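Local coordinates for protein putative thiosugar synthase (Amycolatopsis orientalis, PDB 4N6F) that is a putative thiosugar synthase related to thiazole synthase, probably taking sulphur from a carrier protein to build a 2-thiosugar from a sugar phosphate, at residues 129-143 with 152-164. Numbering follows the deposited sequence.
Sequences ARELRAEGMELLPFI and ALEEAGCAALRVM
Leu153 reaches from helix 147-156 to the neighbouring helix and the barrel wall: its CD2 presses on Ala129 CB at 3.5 Å, closer than usual for two carbons, a place that suits the small alanine, while CD1 meets Ile143 CG2 and the ring of Pro141. Cys158 SG closes this core against Pro141 CG. Strands 138-143 and 161-164 run parallel, neighbours in the TIM barrel joined by a beta-alpha-beta crossover through helix 147-156; Arg162 N bonds to Pro141 O, and Ile143 N to Arg162 O.

The side at Arg133 is looser and wetter. Bends at chi2 and chi3 (-63° and -57°) fold its chain so that NE donates to Ala156 O (2.9 Å) and NH2 to Met137 O, both near the guanidinium plane, while a water links NH1 to Ala156 O. An alanine here would probably leave the carbonyls of Ala156 and Met137 without their charged donor. Gly157, with positive phi, ends that helix in a Schellman motif.

On the sugar-phosphate side, Arg162 NH2 donates to Leu140 O (2.9 Å, 161°), and Phe142 CB lies over one guanidinium face. NE and NH1 form salt bridges with Glu194 and Asp112, implying a buried, probably charge-balanced arginine fixed beside the bound fructose 6-phosphate.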
loop_
_atom_site.group_PDB
_atom_site.type_symbol
_atom_site.label_atom_id
_atom_site.label_comp_id
_atom_site.label_asym_id
_atom_site.label_seq_id
_atom_site.Cartn_x
_atom_site.Cartn_y
_atom_site.Cartn_z
ATOM N N ALA A 129 0.668 -32.653 -6.790
ATOM C CA ALA A 129 1.958 -32.194 -6.264
ATOM C C ALA A 129 2.856 -33.360 -5.885
ATOM O O ALA A 129 4.013 -33.416 -6.297
ATOM C CB ALA A 129 1.752 -31.260 -5.075
ATOM N N ARG A 130 2.324 -34.305 -5.115
ATOM C CA ARG A 130 3.094 -35.500 -4.711
ATOM C C ARG A 130 3.608 -36.298 -5.905
ATOM O O ARG A 130 4.754 -36.743 -5.923
ATOM C CB ARG A 130 2.247 -36.408 -3.817
ATOM C CG ARG A 130 2.075 -35.876 -2.406
ATOM C CD ARG A 130 1.046 -36.676 -1.626
ATOM N NE ARG A 130 0.940 -36.197 -0.248
ATOM C CZ ARG A 130 -0.107 -36.382 0.558
ATOM N NH1 ARG A 130 -1.185 -37.049 0.150
ATOM N NH2 ARG A 130 -0.074 -35.891 1.791
ATOM N N GLU A 131 2.768 -36.464 -6.917
ATOM C CA GLU A 131 3.182 -37.210 -8.108
ATOM C C GLU A 131 4.295 -36.475 -8.858
ATOM O O GLU A 131 5.277 -37.091 -9.277
ATOM C CB GLU A 131 1.986 -37.450 -9.019
ATOM C CG GLU A 131 2.162 -38.609 -9.978
ATOM C CD GLU A 131 0.872 -38.938 -10.709
ATOM O OE1 GLU A 131 0.898 -38.953 -11.958
ATOM O OE2 GLU A 131 -0.166 -39.157 -10.036
ATOM N N LEU A 132 4.155 -35.158 -9.019
ATOM C CA LEU A 132 5.205 -34.376 -9.693
ATOM C C LEU A 132 6.479 -34.241 -8.869
ATOM O O LEU A 132 7.569 -34.198 -9.434
ATOM C CB LEU A 132 4.678 -33.010 -10.122
ATOM C CG LEU A 132 3.647 -33.093 -11.256
ATOM C CD1 LEU A 132 3.040 -31.738 -11.561
ATOM C CD2 LEU A 132 4.252 -33.688 -12.521
ATOM N N ARG A 133 6.349 -34.199 -7.542
ATOM C CA ARG A 133 7.521 -34.154 -6.648
ATOM C C ARG A 133 8.342 -35.438 -6.709
ATOM O O ARG A 133 9.575 -35.389 -6.613
ATOM C CB ARG A 133 7.108 -33.880 -5.193
ATOM C CG ARG A 133 6.779 -32.417 -4.892
ATOM C CD ARG A 133 7.976 -31.506 -5.090
ATOM N NE ARG A 133 9.103 -31.922 -4.262
ATOM C CZ ARG A 133 10.393 -31.733 -4.545
ATOM N NH1 ARG A 133 11.325 -32.160 -3.695
ATOM N NH2 ARG A 133 10.770 -31.133 -5.668
ATOM N N ALA A 134 7.671 -36.581 -6.877
ATOM C CA ALA A 134 8.369 -37.873 -7.028
ATOM C C ALA A 134 9.282 -37.883 -8.248
ATOM O O ALA A 134 10.288 -38.585 -8.269
ATOM C CB ALA A 134 7.373 -39.022 -7.114
ATOM N N GLU A 135 8.935 -37.093 -9.257
ATOM C CA GLU A 135 9.784 -36.934 -10.442
ATOM C C GLU A 135 10.763 -35.751 -10.382
ATOM O O GLU A 135 11.362 -35.392 -11.389
ATOM C CB GLU A 135 8.912 -36.785 -11.673
ATOM C CG GLU A 135 8.002 -37.972 -11.904
ATOM C CD GLU A 135 7.044 -37.720 -13.038
ATOM O OE1 GLU A 135 5.888 -38.175 -12.944
ATOM O OE2 GLU A 135 7.436 -37.052 -14.016
ATOM N N GLY A 136 10.926 -35.147 -9.211
ATOM C CA GLY A 136 11.873 -34.040 -9.051
ATOM C C GLY A 136 11.477 -32.699 -9.662
ATOM O O GLY A 136 12.330 -31.827 -9.830
ATOM N N MET A 137 10.203 -32.509 -9.988
ATOM C CA MET A 137 9.744 -31.183 -10.408
ATOM C C MET A 137 9.675 -30.231 -9.209
ATOM O O MET A 137 9.394 -30.643 -8.078
ATOM C CB MET A 137 8.387 -31.257 -11.099
ATOM C CG MET A 137 8.427 -31.963 -12.442
ATOM S SD MET A 137 7.254 -31.280 -13.625
ATOM C CE MET A 137 8.193 -29.886 -14.236
ATOM N N GLU A 138 9.933 -28.956 -9.470
ATOM C CA GLU A 138 9.862 -27.921 -8.447
ATOM C C GLU A 138 8.540 -27.192 -8.615
ATOM O O GLU A 138 8.233 -26.721 -9.705
ATOM C CB GLU A 138 11.048 -26.973 -8.582
ATOM C CG GLU A 138 12.400 -27.616 -8.250
ATOM C CD GLU A 138 12.700 -27.710 -6.751
ATOM O OE1 GLU A 138 13.721 -28.343 -6.404
ATOM O OE2 GLU A 138 11.952 -27.147 -5.908
ATOM N N LEU A 139 7.755 -27.097 -7.539
ATOM C CA LEU A 139 6.345 -26.735 -7.650
ATOM C C LEU A 139 5.945 -25.512 -6.861
ATOM O O LEU A 139 6.365 -25.335 -5.721
ATOM C CB LEU A 139 5.456 -27.898 -7.203
ATOM C CG LEU A 139 5.681 -29.228 -7.913
ATOM C CD1 LEU A 139 4.748 -30.260 -7.312
ATOM C CD2 LEU A 139 5.446 -29.116 -9.412
ATOM N N LEU A 140 5.104 -24.693 -7.495
ATOM C CA LEU A 140 4.407 -23.591 -6.870
ATOM C C LEU A 140 2.904 -23.810 -7.089
ATOM O O LEU A 140 2.325 -23.308 -8.068
ATOM C CB LEU A 140 4.861 -22.255 -7.465
ATOM C CG LEU A 140 6.298 -21.806 -7.152
ATOM C CD1 LEU A 140 7.309 -22.395 -8.112
ATOM C CD2 LEU A 140 6.403 -20.291 -7.204
ATOM N N PRO A 141 2.271 -24.579 -6.181
ATOM C CA PRO A 141 0.841 -24.850 -6.258
ATOM C C PRO A 141 -0.031 -23.720 -5.721
ATOM O O PRO A 141 0.414 -22.922 -4.900
ATOM C CB PRO A 141 0.671 -26.124 -5.422
ATOM C CG PRO A 141 1.846 -26.165 -4.508
ATOM C CD PRO A 141 2.935 -25.350 -5.110
ATOM N N PHE A 142 -1.271 -23.681 -6.199
ATOM C CA PHE A 142 -2.265 -22.682 -5.818
ATOM C C PHE A 142 -3.318 -23.399 -4.983
ATOM O O PHE A 142 -3.835 -24.445 -5.399
ATOM C CB PHE A 142 -2.888 -22.107 -7.095
ATOM C CG PHE A 142 -3.721 -20.861 -6.902
ATOM C CD1 PHE A 142 -3.506 -19.984 -5.854
ATOM C CD2 PHE A 142 -4.687 -20.540 -7.837
ATOM C CE1 PHE A 142 -4.276 -18.836 -5.718
ATOM C CE2 PHE A 142 -5.466 -19.395 -7.707
ATOM C CZ PHE A 142 -5.258 -18.538 -6.647
ATOM N N ILE A 143 -3.600 -22.867 -3.794
ATOM C CA ILE A 143 -4.601 -23.442 -2.897
ATOM C C ILE A 143 -5.490 -22.383 -2.261
ATOM O O ILE A 143 -5.114 -21.204 -2.147
ATOM C CB ILE A 143 -3.968 -24.281 -1.755
ATOM C CG1 ILE A 143 -3.071 -23.429 -0.854
ATOM C CG2 ILE A 143 -3.171 -25.445 -2.327
ATOM C CD1 ILE A 143 -2.783 -24.053 0.496
ATOM N N ALA A 152 0.704 -30.393 4.050
ATOM C CA ALA A 152 0.989 -31.521 3.173
ATOM C C ALA A 152 1.876 -31.056 2.013
ATOM O O ALA A 152 2.776 -31.778 1.580
ATOM C CB ALA A 152 -0.309 -32.121 2.651
ATOM N N LEU A 153 1.628 -29.845 1.514
ATOM C CA LEU A 153 2.416 -29.321 0.392
ATOM C C LEU A 153 3.841 -28.978 0.798
ATOM O O LEU A 153 4.781 -29.225 0.043
ATOM C CB LEU A 153 1.710 -28.139 -0.288
ATOM C CG LEU A 153 0.467 -28.576 -1.068
ATOM C CD1 LEU A 153 -0.325 -27.371 -1.539
ATOM C CD2 LEU A 153 0.800 -29.494 -2.242
ATOM N N GLU A 154 4.016 -28.447 2.003
ATOM C CA GLU A 154 5.363 -28.227 2.519
ATOM C C GLU A 154 6.085 -29.559 2.713
ATOM O O GLU A 154 7.239 -29.700 2.345
ATOM C CB GLU A 154 5.352 -27.427 3.827
ATOM C CG GLU A 154 6.738 -27.331 4.464
ATOM C CD GLU A 154 6.836 -26.336 5.616
ATOM O OE1 GLU A 154 5.797 -25.855 6.124
ATOM O OE2 GLU A 154 7.979 -26.026 6.016
ATOM N N GLU A 155 5.406 -30.540 3.288
ATOM C CA GLU A 155 6.024 -31.849 3.496
ATOM C C GLU A 155 6.454 -32.499 2.184
ATOM O O GLU A 155 7.537 -33.086 2.105
ATOM C CB GLU A 155 5.076 -32.782 4.254
ATOM C CG GLU A 155 5.719 -34.099 4.668
ATOM C CD GLU A 155 4.784 -34.987 5.465
ATOM O OE1 GLU A 155 3.732 -35.391 4.923
ATOM O OE2 GLU A 155 5.105 -35.282 6.634
ATOM N N ALA A 156 5.617 -32.383 1.155
ATOM C CA ALA A 156 5.968 -32.893 -0.184
ATOM C C ALA A 156 7.169 -32.183 -0.813
ATOM O O ALA A 156 7.776 -32.697 -1.746
ATOM C CB ALA A 156 4.767 -32.816 -1.118
ATOM N N GLY A 157 7.517 -31.010 -0.292
ATOM C CA GLY A 157 8.727 -30.303 -0.704
ATOM C C GLY A 157 8.462 -29.260 -1.775
ATOM O O GLY A 157 9.343 -28.947 -2.560
ATOM N N CYS A 158 7.248 -28.709 -1.802
ATOM C CA CYS A 158 6.944 -27.610 -2.706
ATOM C C CYS A 158 7.844 -26.403 -2.409
ATOM O O CYS A 158 8.242 -26.187 -1.264
ATOM C CB CYS A 158 5.459 -27.273 -2.645
ATOM S SG CYS A 158 4.438 -28.620 -3.341
ATOM N N ALA A 159 8.198 -25.650 -3.454
ATOM C CA ALA A 159 9.130 -24.531 -3.324
ATOM C C ALA A 159 8.475 -23.327 -2.648
ATOM O O ALA A 159 9.085 -22.656 -1.821
ATOM C CB ALA A 159 9.668 -24.134 -4.694
ATOM N N ALA A 160 7.232 -23.059 -3.021
ATOM C CA ALA A 160 6.476 -21.924 -2.513
ATOM C C ALA A 160 4.998 -22.246 -2.682
ATOM O O ALA A 160 4.638 -23.141 -3.453
ATOM C CB ALA A 160 6.826 -20.659 -3.278
ATOM N N LEU A 161 4.159 -21.524 -1.948
ATOM C CA LEU A 161 2.717 -21.730 -1.948
ATOM C C LEU A 161 2.024 -20.495 -2.446
ATOM O O LEU A 161 2.229 -19.418 -1.906
ATOM C CB LEU A 161 2.214 -21.955 -0.522
ATOM C CG LEU A 161 1.697 -23.317 -0.122
ATOM C CD1 LEU A 161 1.061 -23.203 1.254
ATOM C CD2 LEU A 161 0.680 -23.828 -1.140
ATOM N N ARG A 162 1.188 -20.646 -3.453
ATOM C CA ARG A 162 0.305 -19.566 -3.858
ATOM C C ARG A 162 -1.019 -19.798 -3.138
ATOM O O ARG A 162 -1.560 -20.914 -3.156
ATOM C CB ARG A 162 0.141 -19.538 -5.379
ATOM C CG ARG A 162 1.450 -19.286 -6.130
ATOM C CD ARG A 162 1.510 -20.012 -7.475
ATOM N NE ARG A 162 0.342 -19.694 -8.289
ATOM C CZ ARG A 162 -0.349 -20.562 -9.034
ATOM N NH1 ARG A 162 -1.417 -20.134 -9.698
ATOM N NH2 ARG A 162 -0.008 -21.840 -9.116
ATOM N N VAL A 163 -1.518 -18.751 -2.483
ATOM C CA VAL A 163 -2.694 -18.853 -1.617
ATOM C C VAL A 163 -3.756 -17.845 -2.071
ATOM O O VAL A 163 -3.451 -16.680 -2.296
ATOM C CB VAL A 163 -2.294 -18.605 -0.139
ATOM C CG1 VAL A 163 -3.511 -18.568 0.763
ATOM C CG2 VAL A 163 -1.337 -19.694 0.331
ATOM N N MET A 164 -4.999 -18.302 -2.215
ATOM C CA MET A 164 -6.052 -17.482 -2.806
ATOM C C MET A 164 -6.520 -16.424 -1.833
ATOM O O MET A 164 -6.888 -16.736 -0.708
ATOM C CB MET A 164 -7.234 -18.333 -3.259
ATOM C CG MET A 164 -8.437 -17.524 -3.740
ATOM S SD MET A 164 -9.646 -18.487 -4.676
ATOM C CE MET A 164 -9.154 -18.104 -6.345
HETATM O O HOH W 1 2.575 -34.553 1.590
HETATM O O HOH W 2 10.557 -33.915 -1.476
HETATM O O HOH W 3 9.270 -28.002 -5.278
#